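Local atomic coordinates of RNA-binding protein RO60 (Deinococcus radiodurans, PDB entry 2NVO), a protein that binds several small RNAs that accumulate during recovery from ultraviolet irradiation and contributes to the resistance of the bacterium to it. Residues V203-F206 and M207-V211; K194-D197 and A198-A202; V157-V160 and Y161-D165. All coordinates share one frame; numbering follows the deposited sequence.

Along the chain the three contacts follow one another in series, none nested in or crossing another. Interaction 3 (157-165) comes first, at the C-terminal end of helix 151-163, where the chain turns toward helix 166-175. Interaction 2 (194-202) lies past helix 184-191 and closes the loop that starts helix 198-209; interaction 1 (203-211) ends that same helix. Polar bonds join interactions 2 and 3, K194 N to E162 OE2 and R200 NH1 to A164 O, while L204 and M207 of interaction 1 pack on Y161. Together they tie the start and end of helix 198-209 to the end of helix 151-163 within the helical TROVE domain.

Interaction 1 of 3, residues V203-F206 and M207-V211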
ATOM      1  N   VAL A 203     -29.920  -9.969  -7.810  1.00 27.87           N
ATOM      2  CA  VAL A 203     -28.574  -9.545  -8.188  1.00 28.26           C
ATOM      3  C   VAL A 203     -27.640 -10.737  -8.301  1.00 30.14           C
ATOM      4  O   VAL A 203     -26.697 -10.725  -9.097  1.00 27.53           O
ATOM      5  CB  VAL A 203     -27.969  -8.501  -7.219  1.00 28.20           C
ATOM      6  CG1 VAL A 203     -27.730  -9.104  -5.860  1.00 31.90           C
ATOM      7  CG2 VAL A 203     -26.647  -7.970  -7.772  1.00 29.27           C
ATOM      8  N   LEU A 204     -27.903 -11.769  -7.505  1.00 26.67           N
ATOM      9  CA  LEU A 204     -27.123 -12.995  -7.581  1.00 26.08           C
ATOM     10  C   LEU A 204     -27.404 -13.651  -8.924  1.00 27.51           C
ATOM     11  O   LEU A 204     -26.479 -14.077  -9.626  1.00 26.96           O
ATOM     12  CB  LEU A 204     -27.469 -13.928  -6.416  1.00 23.83           C
ATOM     13  CG  LEU A 204     -26.976 -13.460  -5.042  1.00 27.29           C
ATOM     14  CD1 LEU A 204     -27.396 -14.413  -3.927  1.00 20.57           C
ATOM     15  CD2 LEU A 204     -25.470 -13.289  -5.034  1.00 22.36           C
ATOM     16  N   LYS A 205     -28.681 -13.701  -9.294  1.00 25.37           N
ATOM     17  CA  LYS A 205     -29.066 -14.241 -10.589  1.00 29.28           C
ATOM     18  C   LYS A 205     -28.410 -13.457 -11.725  1.00 31.10           C
ATOM     19  O   LYS A 205     -27.947 -14.044 -12.701  1.00 28.90           O
ATOM     20  CB  LYS A 205     -30.585 -14.236 -10.761  1.00 28.41           C
ATOM     21  CG  LYS A 205     -31.060 -15.052 -11.965  1.00 33.78           C
ATOM     22  CD  LYS A 205     -32.531 -14.805 -12.261  1.00 39.24           C
ATOM     23  CE  LYS A 205     -33.001 -15.588 -13.484  1.00 46.54           C
ATOM     24  NZ  LYS A 205     -33.235 -17.033 -13.185  1.00 50.84           N
ATOM     25  N   PHE A 206     -28.373 -12.133 -11.598  1.00 29.38           N
ATOM     26  CA  PHE A 206     -27.765 -11.307 -12.636  1.00 32.50           C
ATOM     27  C   PHE A 206     -26.272 -11.584 -12.753  1.00 31.63           C
ATOM     28  O   PHE A 206     -25.717 -11.585 -13.851  1.00 33.77           O
ATOM     29  CB  PHE A 206     -27.989  -9.820 -12.370  1.00 33.71           C
ATOM     30  CG  PHE A 206     -27.128  -8.925 -13.220  1.00 34.24           C
ATOM     31  CD1 PHE A 206     -27.528  -8.565 -14.496  1.00 39.28           C
ATOM     32  CD2 PHE A 206     -25.909  -8.467 -12.754  1.00 34.12           C
ATOM     33  CE1 PHE A 206     -26.732  -7.753 -15.287  1.00 39.80           C
ATOM     34  CE2 PHE A 206     -25.109  -7.658 -13.541  1.00 37.38           C
ATOM     35  CZ  PHE A 206     -25.523  -7.301 -14.808  1.00 36.02           C
ATOM     36  N   MET A 207     -25.630 -11.805 -11.612  1.00 25.94           N
ATOM     37  CA  MET A 207     -24.195 -12.061 -11.568  1.00 29.70           C
ATOM     38  C   MET A 207     -23.836 -13.359 -12.274  1.00 28.39           C
ATOM     39  O   MET A 207     -22.697 -13.553 -12.694  1.00 26.06           O
ATOM     40  CB  MET A 207     -23.695 -12.077 -10.123  1.00 26.27           C
ATOM     41  CG  MET A 207     -23.668 -10.696  -9.477  1.00 27.69           C
ATOM     42  SD  MET A 207     -23.323 -10.673  -7.696  1.00 28.79           S
ATOM     43  CE  MET A 207     -21.600 -11.164  -7.646  1.00 21.66           C
ATOM     44  N   VAL A 208     -24.820 -14.242 -12.403  1.00 28.82           N
ATOM     45  CA  VAL A 208     -24.623 -15.501 -13.106  1.00 30.99           C
ATOM     46  C   VAL A 208     -25.029 -15.422 -14.579  1.00 31.17           C
ATOM     47  O   VAL A 208     -24.306 -15.906 -15.441  1.00 34.75           O
ATOM     48  CB  VAL A 208     -25.357 -16.668 -12.409  1.00 27.79           C
ATOM     49  CG1 VAL A 208     -25.212 -17.942 -13.211  1.00 34.23           C
ATOM     50  CG2 VAL A 208     -24.812 -16.867 -11.010  1.00 22.52           C
ATOM     51  N   ASP A 209     -26.165 -14.805 -14.884  1.00 31.84           N
ATOM     52  CA  ASP A 209     -26.651 -14.842 -16.263  1.00 37.89           C
ATOM     53  C   ASP A 209     -26.645 -13.503 -17.007  1.00 40.32           C
ATOM     54  O   ASP A 209     -27.036 -13.440 -18.175  1.00 42.83           O
ATOM     55  CB  ASP A 209     -28.029 -15.513 -16.350  1.00 38.51           C
ATOM     56  CG  ASP A 209     -29.124 -14.700 -15.689  1.00 40.17           C
ATOM     57  OD1 ASP A 209     -30.225 -15.255 -15.475  1.00 41.04           O
ATOM     58  OD2 ASP A 209     -28.887 -13.511 -15.384  1.00 36.99           O
ATOM     59  N   GLY A 210     -26.211 -12.442 -16.335  1.00 36.03           N
ATOM     60  CA  GLY A 210     -26.057 -11.141 -16.968  1.00 39.11           C
ATOM     61  C   GLY A 210     -27.336 -10.509 -17.494  1.00 42.39           C
ATOM     62  O   GLY A 210     -27.302  -9.444 -18.110  1.00 43.63           O
ATOM     63  N   VAL A 211     -28.468 -11.162 -17.258  1.00 42.34           N
ATOM     64  CA  VAL A 211     -29.747 -10.663 -17.740  1.00 44.30           C
ATOM     65  C   VAL A 211     -30.337  -9.669 -16.747  1.00 48.17           C
ATOM     66  O   VAL A 211     -30.486  -9.973 -15.563  1.00 48.99           O
ATOM     67  CB  VAL A 211     -30.745 -11.807 -17.961  1.00 44.07           C
ATOM     68  CG1 VAL A 211     -32.097 -11.254 -18.384  1.00 49.62           C
ATOM     69  CG2 VAL A 211     -30.210 -12.777 -18.997  1.00 45.12           C
TER
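The ring of F206 and the backbone of G210 and V211 meet where helix 198-209 runs out. G210 CA lies 4.2 Å from the centroid of the F206 ring, an off-centre CH-pi contact, while V211 O comes to the ring edge near its plane, 3.4 Å from CD1 of F206. The ring is placed there by a first torsion that sets CG anti to the backbone N (chi1 167°), beside the carbonyl carbon, which leaves CD1 and CE1 against G210 and V211. On the next residue, the thioether of M207 runs back to the preceding turn: its SD is 4.3 Å from CG2 of V203 and equally far from CD2 of L204.

The carbonyl of K205 is gripped twice, nearly head-on by D209 N at 2.9 Å and from above its plane by V208 N. G210 N then reaches F206 O at 2.7 Å, and G210 leaves the helix with positive phi. The D209 carboxylate reaches on to V211: OD2 accepts from V211 N at 3.0 Å in a straight bond (162°) from above the carboxylate plane. The aliphatic chain of K205 crosses the other oxygen, CE lying 3.4 Å from OD1 of D209; NZ stays beyond salt-bridge range.

Farther out, V203 and M207 pack on A173 of helix 166-175, M207 and V208 on L188 of helix 184-191, and F206 on I223 and L227 of helix 219-229. The arrangement is a helix C-terminus in which a glycine of positive phi sits inside an Asx turn made by D209, in the HEAT-like repeats of the TROVE domain.

Interaction 2 of 3, residues K194-D197 and A198-A202; sequences KTDD and AARNA
The side-chain amide of N201 grips the backbone of T195 with a pair of hydrogen bonds. N201 OD1 accepts from T195 N at 2.8 Å on an in-plane lone pair, and N201 ND2 donates a hydrogen bond to T195 O at 3.1 Å from above the carbonyl plane, so both amide ends are engaged. D197 is the N-cap of helix 198-209. With CG lodged between its backbone N and carbonyl carbon (chi1 66°), its carboxylate folds over the first turn: OD1 takes R200 N at 3.1 Å, and OD2 forms a salt bridge with R200 NE at 2.7 Å on its syn lone pair. The carboxylate and guanidinium lie nearly coplanar, 24° apart. R200 NH2 adds a weak bond to the same oxygen and another weak one, also a salt bridge, to D196 OD2 3.1 Å away, so D196, D197 and R200 form a salt-bridge network. T195 CG2 rests over one guanidinium face. N201 N bonds to D197 O, in the helical i to i+4 pattern. R200 NH1 is bonded to A164 O, and K194 N to E162 OE2. The start of helix 198-209 is fastened to the end of helix 151-163, with R200 lying on V166 and L169 of helix 166-175.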
ATOM      1  N   LYS A 194     -28.629 -18.609  -1.605  1.00 23.80           N
ATOM      2  CA  LYS A 194     -30.000 -18.104  -1.656  1.00 23.78           C
ATOM      3  C   LYS A 194     -30.278 -17.268  -0.414  1.00 22.34           C
ATOM      4  O   LYS A 194     -30.070 -17.717   0.707  1.00 22.24           O
ATOM      5  CB  LYS A 194     -31.016 -19.233  -1.760  1.00 24.57           C
ATOM      6  CG  LYS A 194     -32.436 -18.727  -2.039  1.00 28.72           C
ATOM      7  CD  LYS A 194     -33.469 -19.836  -1.893  1.00 30.98           C
ATOM      8  CE  LYS A 194     -34.714 -19.554  -2.722  1.00 36.68           C
ATOM      9  NZ  LYS A 194     -35.684 -20.699  -2.710  1.00 43.10           N
ATOM     10  N   THR A 195     -30.725 -16.041  -0.626  1.00 21.14           N
ATOM     11  CA  THR A 195     -31.041 -15.152   0.479  1.00 24.52           C
ATOM     12  C   THR A 195     -32.547 -15.194   0.733  1.00 24.91           C
ATOM     13  O   THR A 195     -33.293 -15.780  -0.037  1.00 21.69           O
ATOM     14  CB  THR A 195     -30.629 -13.718   0.162  1.00 23.61           C
ATOM     15  OG1 THR A 195     -31.487 -13.186  -0.860  1.00 26.86           O
ATOM     16  CG2 THR A 195     -29.183 -13.683  -0.320  1.00 28.30           C
ATOM     17  N   ASP A 196     -32.982 -14.568   1.816  1.00 27.71           N
ATOM     18  CA  ASP A 196     -34.403 -14.462   2.097  1.00 25.63           C
ATOM     19  C   ASP A 196     -35.047 -13.451   1.155  1.00 28.43           C
ATOM     20  O   ASP A 196     -36.189 -13.629   0.755  1.00 26.82           O
ATOM     21  CB  ASP A 196     -34.643 -14.054   3.558  1.00 23.35           C
ATOM     22  CG  ASP A 196     -33.850 -12.824   3.961  1.00 29.04           C
ATOM     23  OD1 ASP A 196     -34.325 -12.062   4.822  1.00 29.49           O
ATOM     24  OD2 ASP A 196     -32.743 -12.613   3.421  1.00 34.22           O
ATOM     25  N   ASP A 197     -34.318 -12.398   0.784  1.00 25.65           N
ATOM     26  CA  ASP A 197     -34.945 -11.306   0.042  1.00 26.98           C
ATOM     27  C   ASP A 197     -34.737 -11.367  -1.465  1.00 28.02           C
ATOM     28  O   ASP A 197     -33.636 -11.660  -1.958  1.00 23.92           O
ATOM     29  CB  ASP A 197     -34.486  -9.954   0.566  1.00 29.21           C
ATOM     30  CG  ASP A 197     -33.030  -9.724   0.326  1.00 30.41           C
ATOM     31  OD1 ASP A 197     -32.697  -8.827  -0.481  1.00 28.23           O
ATOM     32  OD2 ASP A 197     -32.224 -10.467   0.923  1.00 31.76           O
ATOM     33  N   ALA A 198     -35.809 -11.058  -2.186  1.00 24.03           N
ATOM     34  CA  ALA A 198     -35.843 -11.211  -3.636  1.00 28.88           C
ATOM     35  C   ALA A 198     -34.858 -10.291  -4.353  1.00 29.47           C
ATOM     36  O   ALA A 198     -34.364 -10.632  -5.427  1.00 26.45           O
ATOM     37  CB  ALA A 198     -37.251 -10.984  -4.157  1.00 26.37           C
ATOM     38  N   ALA A 199     -34.595  -9.128  -3.762  1.00 27.51           N
ATOM     39  CA  ALA A 199     -33.680  -8.157  -4.351  1.00 32.11           C
ATOM     40  C   ALA A 199     -32.290  -8.771  -4.490  1.00 29.58           C
ATOM     41  O   ALA A 199     -31.711  -8.802  -5.578  1.00 30.47           O
ATOM     42  CB  ALA A 199     -33.623  -6.892  -3.509  1.00 29.00           C
ATOM     43  N   ARG A 200     -31.766  -9.280  -3.384  1.00 28.67           N
ATOM     44  CA  ARG A 200     -30.444  -9.877  -3.394  1.00 30.42           C
ATOM     45  C   ARG A 200     -30.358 -11.121  -4.269  1.00 29.96           C
ATOM     46  O   ARG A 200     -29.348 -11.330  -4.941  1.00 23.82           O
ATOM     47  CB  ARG A 200     -29.964 -10.156  -1.978  1.00 29.09           C
ATOM     48  CG  ARG A 200     -29.508  -8.899  -1.268  1.00 30.28           C
ATOM     49  CD  ARG A 200     -28.767  -9.250  -0.011  1.00 32.76           C
ATOM     50  NE  ARG A 200     -29.571 -10.108   0.850  1.00 31.17           N
ATOM     51  CZ  ARG A 200     -29.117 -10.680   1.958  1.00 30.56           C
ATOM     52  NH1 ARG A 200     -27.863 -10.476   2.340  1.00 29.86           N
ATOM     53  NH2 ARG A 200     -29.917 -11.449   2.687  1.00 28.75           N
ATOM     54  N   ASN A 201     -31.415 -11.932  -4.275  1.00 26.62           N
ATOM     55  CA  ASN A 201     -31.457 -13.107  -5.143  1.00 29.39           C
ATOM     56  C   ASN A 201     -31.439 -12.686  -6.604  1.00 28.78           C
ATOM     57  O   ASN A 201     -30.904 -13.388  -7.462  1.00 23.64           O
ATOM     58  CB  ASN A 201     -32.699 -13.956  -4.860  1.00 28.16           C
ATOM     59  CG  ASN A 201     -32.566 -14.781  -3.593  1.00 27.54           C
ATOM     60  OD1 ASN A 201     -31.460 -15.077  -3.149  1.00 29.06           O
ATOM     61  ND2 ASN A 201     -33.697 -15.159  -3.006  1.00 25.79           N
ATOM     62  N   ALA A 202     -32.049 -11.535  -6.871  1.00 26.44           N
ATOM     63  CA  ALA A 202     -32.109 -10.975  -8.210  1.00 30.06           C
ATOM     64  C   ALA A 202     -30.719 -10.559  -8.699  1.00 30.60           C
ATOM     65  O   ALA A 202     -30.375 -10.780  -9.865  1.00 30.62           O
ATOM     66  CB  ALA A 202     -33.075  -9.792  -8.248  1.00 30.40           C
TER

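Interaction 3 of 3, residues V157-V160 and Y161-D165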
ATOM      1  N   VAL A 157     -18.548 -20.563   1.001  1.00 20.86           N
ATOM      2  CA  VAL A 157     -18.584 -19.577  -0.068  1.00 19.98           C
ATOM      3  C   VAL A 157     -19.978 -18.949  -0.177  1.00 18.98           C
ATOM      4  O   VAL A 157     -20.115 -17.723  -0.278  1.00 18.11           O
ATOM      5  CB  VAL A 157     -18.163 -20.190  -1.419  1.00 19.30           C
ATOM      6  CG1 VAL A 157     -18.277 -19.162  -2.537  1.00 17.18           C
ATOM      7  CG2 VAL A 157     -16.741 -20.750  -1.336  1.00 16.44           C
ATOM      8  N   ALA A 158     -21.013 -19.783  -0.142  1.00 17.57           N
ATOM      9  CA  ALA A 158     -22.385 -19.277  -0.194  1.00 20.68           C
ATOM     10  C   ALA A 158     -22.640 -18.272   0.925  1.00 19.05           C
ATOM     11  O   ALA A 158     -23.304 -17.259   0.723  1.00 20.66           O
ATOM     12  CB  ALA A 158     -23.402 -20.427  -0.118  1.00 24.55           C
ATOM     13  N   ASN A 159     -22.114 -18.555   2.109  1.00 21.66           N
ATOM     14  CA  ASN A 159     -22.317 -17.666   3.251  1.00 20.49           C
ATOM     15  C   ASN A 159     -21.775 -16.261   2.980  1.00 20.98           C
ATOM     16  O   ASN A 159     -22.331 -15.262   3.444  1.00 20.52           O
ATOM     17  CB  ASN A 159     -21.708 -18.264   4.510  1.00 23.33           C
ATOM     18  CG  ASN A 159     -21.953 -17.414   5.742  1.00 25.95           C
ATOM     19  OD1 ASN A 159     -23.088 -17.009   6.038  1.00 25.38           O
ATOM     20  ND2 ASN A 159     -20.885 -17.137   6.470  1.00 21.32           N
ATOM     21  N   VAL A 160     -20.710 -16.184   2.187  1.00 19.80           N
ATOM     22  CA  VAL A 160     -20.150 -14.900   1.803  1.00 19.13           C
ATOM     23  C   VAL A 160     -21.171 -14.045   1.057  1.00 17.86           C
ATOM     24  O   VAL A 160     -21.341 -12.867   1.368  1.00 21.96           O
ATOM     25  CB  VAL A 160     -18.864 -15.059   0.949  1.00 16.40           C
ATOM     26  CG1 VAL A 160     -18.409 -13.706   0.429  1.00 18.89           C
ATOM     27  CG2 VAL A 160     -17.776 -15.695   1.778  1.00 14.66           C
ATOM     28  N   TYR A 161     -21.855 -14.638   0.081  1.00 17.18           N
ATOM     29  CA  TYR A 161     -22.840 -13.900  -0.709  1.00 17.98           C
ATOM     30  C   TYR A 161     -24.126 -13.634   0.070  1.00 20.24           C
ATOM     31  O   TYR A 161     -24.746 -12.583  -0.075  1.00 18.90           O
ATOM     32  CB  TYR A 161     -23.163 -14.648  -1.999  1.00 18.95           C
ATOM     33  CG  TYR A 161     -21.976 -14.779  -2.930  1.00 18.67           C
ATOM     34  CD1 TYR A 161     -21.555 -13.704  -3.706  1.00 20.21           C
ATOM     35  CD2 TYR A 161     -21.282 -15.977  -3.033  1.00 20.17           C
ATOM     36  CE1 TYR A 161     -20.462 -13.826  -4.573  1.00 16.35           C
ATOM     37  CE2 TYR A 161     -20.199 -16.110  -3.881  1.00 18.58           C
ATOM     38  CZ  TYR A 161     -19.790 -15.030  -4.641  1.00 18.76           C
ATOM     39  OH  TYR A 161     -18.711 -15.167  -5.488  1.00 19.16           O
ATOM     40  N   GLU A 162     -24.518 -14.590   0.900  1.00 22.88           N
ATOM     41  CA  GLU A 162     -25.762 -14.467   1.663  1.00 22.41           C
ATOM     42  C   GLU A 162     -25.658 -13.432   2.784  1.00 26.32           C
ATOM     43  O   GLU A 162     -26.676 -12.958   3.306  1.00 22.91           O
ATOM     44  CB  GLU A 162     -26.167 -15.833   2.214  1.00 21.25           C
ATOM     45  CG  GLU A 162     -26.628 -16.793   1.129  1.00 22.82           C
ATOM     46  CD  GLU A 162     -26.700 -18.220   1.611  1.00 24.69           C
ATOM     47  OE1 GLU A 162     -26.314 -18.461   2.772  1.00 26.27           O
ATOM     48  OE2 GLU A 162     -27.142 -19.099   0.831  1.00 23.88           O
ATOM     49  N   THR A 163     -24.428 -13.079   3.144  1.00 24.58           N
ATOM     50  CA  THR A 163     -24.178 -12.121   4.222  1.00 26.55           C
ATOM     51  C   THR A 163     -24.069 -10.681   3.703  1.00 28.27           C
ATOM     52  O   THR A 163     -24.179  -9.720   4.463  1.00 26.90           O
ATOM     53  CB  THR A 163     -22.892 -12.493   4.987  1.00 26.26           C
ATOM     54  OG1 THR A 163     -23.092 -13.728   5.679  1.00 28.21           O
ATOM     55  CG2 THR A 163     -22.517 -11.417   5.989  1.00 31.45           C
ATOM     56  N   ALA A 164     -23.865 -10.537   2.400  1.00 23.27           N
ATOM     57  CA  ALA A 164     -23.628  -9.224   1.805  1.00 27.89           C
ATOM     58  C   ALA A 164     -24.925  -8.516   1.423  1.00 27.00           C
ATOM     59  O   ALA A 164     -25.810  -9.120   0.812  1.00 25.59           O
ATOM     60  CB  ALA A 164     -22.723  -9.363   0.573  1.00 26.06           C
ATOM     61  N   ASP A 165     -25.024  -7.228   1.744  1.00 30.94           N
ATOM     62  CA  ASP A 165     -26.236  -6.467   1.431  1.00 31.69           C
ATOM     63  C   ASP A 165     -26.363  -6.159  -0.063  1.00 33.11           C
ATOM     64  O   ASP A 165     -25.399  -6.279  -0.822  1.00 30.26           O
ATOM     65  CB  ASP A 165     -26.371  -5.211   2.318  1.00 36.45           C
ATOM     66  CG  ASP A 165     -25.833  -3.933   1.661  1.00 39.32           C
ATOM     67  OD1 ASP A 165     -24.832  -3.985   0.915  1.00 35.41           O
ATOM     68  OD2 ASP A 165     -26.417  -2.855   1.922  1.00 42.32           O
TER
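Two side chains, V157 and Y161, lie side by side and point the same way on the last turns of helix 151-163, part of the HEAT-like helical repeats of the TROVE domain. Y161 has CG beside its backbone N (chi1 -64°), which swings the ring back along the helix until CE2 is 3.8 Å from V157 CG1; CD2 also passes 3.5 Å from V157 O, while A158 O lies at the ring edge. E162 lays its extended chain along A158, CG 3.4 Å from A158 O and OE2 4.1 Å from A158 CB. OE1 forms a salt bridge with R155, and the other oxygen is bonded outside the helix, so both carboxylate oxygens have partners. E162 N is bonded to A158 O at 2.9 Å. V157, V160 and Y161 pack on L140, L126 and L188 of helices 133-143, 116-129 and 184-191, respectively. The bond from T163 N to N159 O is weak, and N159 O has a second donor in the T163 hydroxyl: with OG1 beside the backbone N (chi1 -67°), T163 OG1 donates to N159 O at 2.8 Å, tilted 27° from the carbonyl plane.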